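Local coordinates for coat protein (Papaya mosaic virus, PDB 4DOX) that forms the capsid of a flexible filamentous plant virus and, as a coat protein, probably packages the viral RNA genome, at residues A[44-49]-A[58-63]; A[142-147]-A[161-166]. One frame throughout, in Å; residues are numbered along the deposited sequence.

Contact 1. Residues A[44-49]-A[58-63]; sequences TLMVAA and TVALEL
Met46 reaches across to the helix of Val59 and Ala60 with its terminal methyl, and the apolar grip between the two segments is made by that one group. Its CE lies 3.9 Å from Val59 CG1, and the same carbon sits 3.8 Å from the backbone nitrogen of Ala60. The methyl of Ala60 is somewhat farther, with Met46 CE to Ala60 CB at 4.3 Å. Up to the sulfur the methionine runs straight out from its helix, chi2 being 174°; it then bends at chi3 (95°), which lays CE against the backbone and the valine. The methionine and valine side chains run alongside each other with opposite sense, Met46 CE meeting the CG1 branch. All three residues are buried, yet only about 90 Å² of surface is lost between the segments, so these two segments touch through a side-chain end rather than along interlocked faces. In this all-helical coat protein they belong to consecutive helices, 36-48 and 56-70, joined by a short loop that starts where Ala49 leaves helical geometry. Other helices complete the packed side: Val59 also meets Leu92 of helix 89-98, while Ala60 meets Phe106 of helix 103-108. The rest of segment 44-49 is looser: Thr44, Leu45, Val47 and Ala48 are exposed in the single chain, though Leu45 still touches Ile95 of helix 89-98. Thr58, likewise exposed, bonds through OG1 to the oxygen of Ser55 close to the start of its helix, whereas partly exposed Glu62 uses OE2 to hold Ser83 OG.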
loop_
_atom_site.group_PDB
_atom_site.type_symbol
_atom_site.label_atom_id
_atom_site.label_comp_id
_atom_site.label_asym_id
_atom_site.label_seq_id
_atom_site.Cartn_x
_atom_site.Cartn_y
_atom_site.Cartn_z
ATOM N N THR A 44 -1.874 -13.276 -8.359
ATOM C CA THR A 44 -2.259 -14.368 -9.262
ATOM C C THR A 44 -2.481 -13.788 -10.643
ATOM O O THR A 44 -1.958 -14.294 -11.659
ATOM C CB THR A 44 -3.523 -15.174 -8.762
ATOM O OG1 THR A 44 -3.252 -15.811 -7.502
ATOM C CG2 THR A 44 -3.923 -16.219 -9.744
ATOM N N LEU A 45 -3.244 -12.712 -10.676
ATOM C CA LEU A 45 -3.527 -12.039 -11.932
ATOM C C LEU A 45 -2.270 -11.431 -12.559
ATOM O O LEU A 45 -2.143 -11.377 -13.778
ATOM C CB LEU A 45 -4.616 -11.004 -11.715
ATOM C CG LEU A 45 -6.002 -11.546 -12.099
ATOM C CD1 LEU A 45 -6.608 -12.562 -11.136
ATOM C CD2 LEU A 45 -6.934 -10.370 -12.264
ATOM N N MET A 46 -1.337 -10.994 -11.712
ATOM C CA MET A 46 -0.105 -10.411 -12.180
ATOM C C MET A 46 0.728 -11.455 -12.877
ATOM O O MET A 46 1.305 -11.198 -13.939
ATOM C CB MET A 46 0.697 -9.836 -11.024
ATOM C CG MET A 46 0.352 -8.413 -10.723
ATOM S SD MET A 46 1.183 -7.843 -9.241
ATOM C CE MET A 46 2.669 -7.049 -9.869
ATOM N N VAL A 47 0.812 -12.627 -12.253
ATOM C CA VAL A 47 1.539 -13.733 -12.842
ATOM C C VAL A 47 0.859 -14.111 -14.167
ATOM O O VAL A 47 1.537 -14.306 -15.158
ATOM C CB VAL A 47 1.754 -14.926 -11.811
ATOM C CG1 VAL A 47 2.147 -16.269 -12.498
ATOM C CG2 VAL A 47 2.803 -14.535 -10.752
ATOM N N ALA A 48 -0.459 -14.160 -14.209
ATOM C CA ALA A 48 -1.165 -14.515 -15.425
ATOM C C ALA A 48 -0.921 -13.493 -16.535
ATOM O O ALA A 48 -0.912 -13.823 -17.710
ATOM C CB ALA A 48 -2.608 -14.663 -15.157
ATOM N N ALA A 49 -0.748 -12.242 -16.140
ATOM C CA ALA A 49 -0.466 -11.152 -17.043
ATOM C C ALA A 49 0.965 -11.185 -17.502
ATOM O O ALA A 49 1.371 -10.364 -18.301
ATOM C CB ALA A 49 -0.749 -9.868 -16.391
ATOM N N THR A 58 8.662 -6.638 -6.300
ATOM C CA THR A 58 9.408 -5.534 -6.871
ATOM C C THR A 58 8.595 -4.790 -7.955
ATOM O O THR A 58 8.731 -3.565 -8.142
ATOM C CB THR A 58 10.769 -5.971 -7.442
ATOM O OG1 THR A 58 10.585 -6.826 -8.572
ATOM C CG2 THR A 58 11.597 -6.722 -6.415
ATOM N N VAL A 59 7.768 -5.522 -8.683
ATOM C CA VAL A 59 7.074 -4.924 -9.805
ATOM C C VAL A 59 5.886 -4.131 -9.230
ATOM O O VAL A 59 5.647 -2.984 -9.612
ATOM C CB VAL A 59 6.725 -5.997 -10.887
ATOM C CG1 VAL A 59 5.657 -5.540 -11.844
ATOM C CG2 VAL A 59 7.966 -6.400 -11.638
ATOM N N ALA A 60 5.192 -4.700 -8.254
ATOM C CA ALA A 60 4.174 -3.946 -7.542
ATOM C C ALA A 60 4.760 -2.648 -7.058
ATOM O O ALA A 60 4.124 -1.599 -7.181
ATOM C CB ALA A 60 3.644 -4.721 -6.372
ATOM N N LEU A 61 5.974 -2.694 -6.503
ATOM C CA LEU A 61 6.590 -1.451 -5.954
ATOM C C LEU A 61 6.746 -0.325 -6.969
ATOM O O LEU A 61 6.886 0.840 -6.597
ATOM C CB LEU A 61 7.958 -1.713 -5.347
ATOM C CG LEU A 61 8.133 -1.853 -3.839
ATOM C CD1 LEU A 61 7.008 -1.283 -3.073
ATOM C CD2 LEU A 61 8.271 -3.298 -3.556
ATOM N N GLU A 62 6.754 -0.689 -8.246
ATOM C CA GLU A 62 6.839 0.304 -9.296
ATOM C C GLU A 62 5.578 1.142 -9.346
ATOM O O GLU A 62 5.646 2.348 -9.565
ATOM C CB GLU A 62 7.078 -0.357 -10.635
ATOM C CG GLU A 62 8.445 -0.989 -10.742
ATOM C CD GLU A 62 8.602 -1.754 -12.028
ATOM O OE1 GLU A 62 8.128 -1.276 -13.079
ATOM O OE2 GLU A 62 9.209 -2.843 -11.979
ATOM N N LEU A 63 4.433 0.499 -9.112
ATOM C CA LEU A 63 3.163 1.205 -9.068
ATOM C C LEU A 63 3.109 2.021 -7.785
ATOM O O LEU A 63 2.682 3.199 -7.800
ATOM C CB LEU A 63 1.984 0.238 -9.161
ATOM C CG LEU A 63 0.566 0.764 -8.914
ATOM C CD1 LEU A 63 0.149 1.771 -9.941
ATOM C CD2 LEU A 63 -0.349 -0.388 -8.977
#

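Contact 2. Residues A[142-147]-A[161-166]; sequences DFFDGV and RSPTQE
The ring of Phe144 points its outer edge at Pro163, whose CB lies near the plane of the aromatic ring instead of over a face. The closest pair is Phe144 CZ to Pro163 CB at 3.8 Å, and the neighbouring edge carbon joins in, with Phe144 CE1 to the same CB at 3.9 Å. Pro163 CG follows at 4.0 Å from Phe144 CZ, so two ring carbons of the proline lie against the CE1-CZ side of the phenyl. The ring gets there because CG stands anti to the backbone nitrogen of Phe144 (chi1 161°), directing the side chain toward the other segment. Val147 adds a looser touch one turn on, its CG1 being 4.4 Å from Pro163 CD. Residues 144-146 form a 3-10 turn, and the bond from Val147 N to Phe144 O keeps the two apolar side chains near each other. Pro163 directly precedes Thr164, the N-cap of helix 165-172; Thr164 OG1 caps a backbone nitrogen in the first turn of that helix and Glu167 OE1 accepts from Thr164 N, a capping box. Trp115 of helix 111-118 touches both Val147 and Pro163, and Arg168 and Asn171 line the Phe144 side chain. Before the cap, the Arg161 chain, extended from CB to NE, brings NH1 to Ser162 O, 3.0 Å away, and NH1 also forms a salt bridge with Glu167.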
loop_
_atom_site.group_PDB
_atom_site.type_symbol
_atom_site.label_atom_id
_atom_site.label_comp_id
_atom_site.label_asym_id
_atom_site.label_seq_id
_atom_site.Cartn_x
_atom_site.Cartn_y
_atom_site.Cartn_z
ATOM N N ASP A 142 -0.225 10.168 0.166
ATOM C CA ASP A 142 -1.528 9.874 0.711
ATOM C C ASP A 142 -1.713 8.503 1.336
ATOM O O ASP A 142 -2.836 8.158 1.684
ATOM C CB ASP A 142 -2.641 10.177 -0.293
ATOM C CG ASP A 142 -2.644 9.239 -1.494
ATOM O OD1 ASP A 142 -1.991 8.171 -1.467
ATOM O OD2 ASP A 142 -3.335 9.570 -2.479
ATOM N N PHE A 143 -0.651 7.719 1.488
ATOM C CA PHE A 143 -0.752 6.477 2.252
ATOM C C PHE A 143 0.385 6.388 3.243
ATOM O O PHE A 143 0.899 5.294 3.549
ATOM C CB PHE A 143 -0.777 5.248 1.341
ATOM C CG PHE A 143 0.350 5.196 0.359
ATOM C CD1 PHE A 143 0.335 6.012 -0.787
ATOM C CD2 PHE A 143 1.424 4.314 0.557
ATOM C CE1 PHE A 143 1.381 5.947 -1.745
ATOM C CE2 PHE A 143 2.491 4.243 -0.380
ATOM C CZ PHE A 143 2.474 5.065 -1.537
ATOM N N PHE A 144 0.791 7.553 3.723
ATOM C CA PHE A 144 1.796 7.648 4.729
ATOM C C PHE A 144 1.348 6.866 5.956
ATOM O O PHE A 144 2.206 6.320 6.679
ATOM C CB PHE A 144 2.015 9.114 5.046
ATOM C CG PHE A 144 2.689 9.385 6.373
ATOM C CD1 PHE A 144 4.095 9.361 6.487
ATOM C CD2 PHE A 144 1.930 9.706 7.503
ATOM C CE1 PHE A 144 4.727 9.637 7.699
ATOM C CE2 PHE A 144 2.551 9.978 8.729
ATOM C CZ PHE A 144 3.945 9.945 8.831
ATOM N N ASP A 145 0.027 6.789 6.194
ATOM C CA ASP A 145 -0.509 6.132 7.409
ATOM C C ASP A 145 -0.227 4.661 7.432
ATOM O O ASP A 145 -0.560 3.986 8.409
ATOM C CB ASP A 145 -2.040 6.320 7.596
ATOM C CG ASP A 145 -2.856 6.127 6.299
ATOM O OD1 ASP A 145 -4.013 6.628 6.313
ATOM O OD2 ASP A 145 -2.366 5.522 5.282
ATOM N N GLY A 146 0.359 4.169 6.346
ATOM C CA GLY A 146 0.713 2.766 6.222
ATOM C C GLY A 146 2.098 2.499 6.771
ATOM O O GLY A 146 2.422 1.335 7.078
ATOM N N VAL A 147 2.913 3.557 6.905
ATOM C CA VAL A 147 4.341 3.386 7.253
ATOM C C VAL A 147 4.573 2.664 8.595
ATOM O O VAL A 147 5.444 1.773 8.716
ATOM C CB VAL A 147 5.119 4.702 7.238
ATOM C CG1 VAL A 147 6.503 4.519 7.845
ATOM C CG2 VAL A 147 5.252 5.248 5.805
ATOM N N ARG A 161 14.343 4.991 9.585
ATOM C CA ARG A 161 14.057 5.772 10.798
ATOM C C ARG A 161 12.528 5.748 10.986
ATOM O O ARG A 161 11.784 5.336 10.071
ATOM C CB ARG A 161 14.616 7.201 10.733
ATOM C CG ARG A 161 13.972 8.082 9.691
ATOM C CD ARG A 161 14.430 9.539 9.816
ATOM N NE ARG A 161 13.994 10.398 8.704
ATOM C CZ ARG A 161 12.791 10.974 8.594
ATOM N NH1 ARG A 161 11.843 10.789 9.527
ATOM N NH2 ARG A 161 12.535 11.747 7.544
ATOM N N SER A 162 12.068 6.135 12.171
ATOM C CA SER A 162 10.659 6.449 12.366
ATOM C C SER A 162 10.322 7.783 11.750
ATOM O O SER A 162 11.221 8.622 11.544
ATOM C CB SER A 162 10.334 6.492 13.853
ATOM O OG SER A 162 9.807 5.223 14.191
ATOM N N PRO A 163 9.029 8.009 11.458
ATOM C CA PRO A 163 8.653 9.385 11.130
ATOM C C PRO A 163 8.868 10.297 12.339
ATOM O O PRO A 163 8.854 9.817 13.455
ATOM C CB PRO A 163 7.171 9.287 10.766
ATOM C CG PRO A 163 6.843 7.900 10.714
ATOM C CD PRO A 163 7.980 7.042 11.122
ATOM N N THR A 164 9.096 11.594 12.116
ATOM C CA THR A 164 9.099 12.577 13.213
ATOM C C THR A 164 7.664 12.937 13.537
ATOM O O THR A 164 6.790 12.822 12.679
ATOM C CB THR A 164 9.863 13.840 12.835
ATOM O OG1 THR A 164 9.185 14.501 11.768
ATOM C CG2 THR A 164 11.273 13.484 12.365
ATOM N N GLN A 165 7.413 13.352 14.775
ATOM C CA GLN A 165 6.080 13.831 15.196
ATOM C C GLN A 165 5.584 14.951 14.245
ATOM O O GLN A 165 4.400 14.986 13.907
ATOM C CB GLN A 165 6.104 14.275 16.680
ATOM C CG GLN A 165 4.748 14.642 17.336
ATOM C CD GLN A 165 3.715 13.489 17.407
ATOM O OE1 GLN A 165 4.039 12.301 17.268
ATOM N NE2 GLN A 165 2.456 13.855 17.622
ATOM N N GLU A 166 6.485 15.828 13.788
ATOM C CA GLU A 166 6.130 16.842 12.800
ATOM C C GLU A 166 5.584 16.217 11.509
ATOM O O GLU A 166 4.558 16.645 10.984
ATOM C CB GLU A 166 7.297 17.783 12.489
ATOM C CG GLU A 166 6.887 18.878 11.529
ATOM C CD GLU A 166 8.038 19.708 10.998
ATOM O OE1 GLU A 166 9.200 19.354 11.293
ATOM O OE2 GLU A 166 7.781 20.718 10.287
#

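From the N terminus, the chain runs through helix 18-23 to helix 36-48, and contact 1 closes the short loop between that helix and helix 56-70. It then passes through helices 89-98, 103-108 and 111-118 before the long irregular stretch in which contact 2 closes a second loop, whose 13 intervening residues hold no helix or strand, just ahead of helix 165-172. The two loops follow in series, neither nesting nor crossing. The centres of contact 1 and contact 2 are about 25 Å apart, on opposite sides of the centre of the chain, and the contacts do not touch. Helix 103-108 borders both, through Phe106 beside Ala60 at contact 1 and through Arg108, which forms a salt bridge with Asp145 in contact 2.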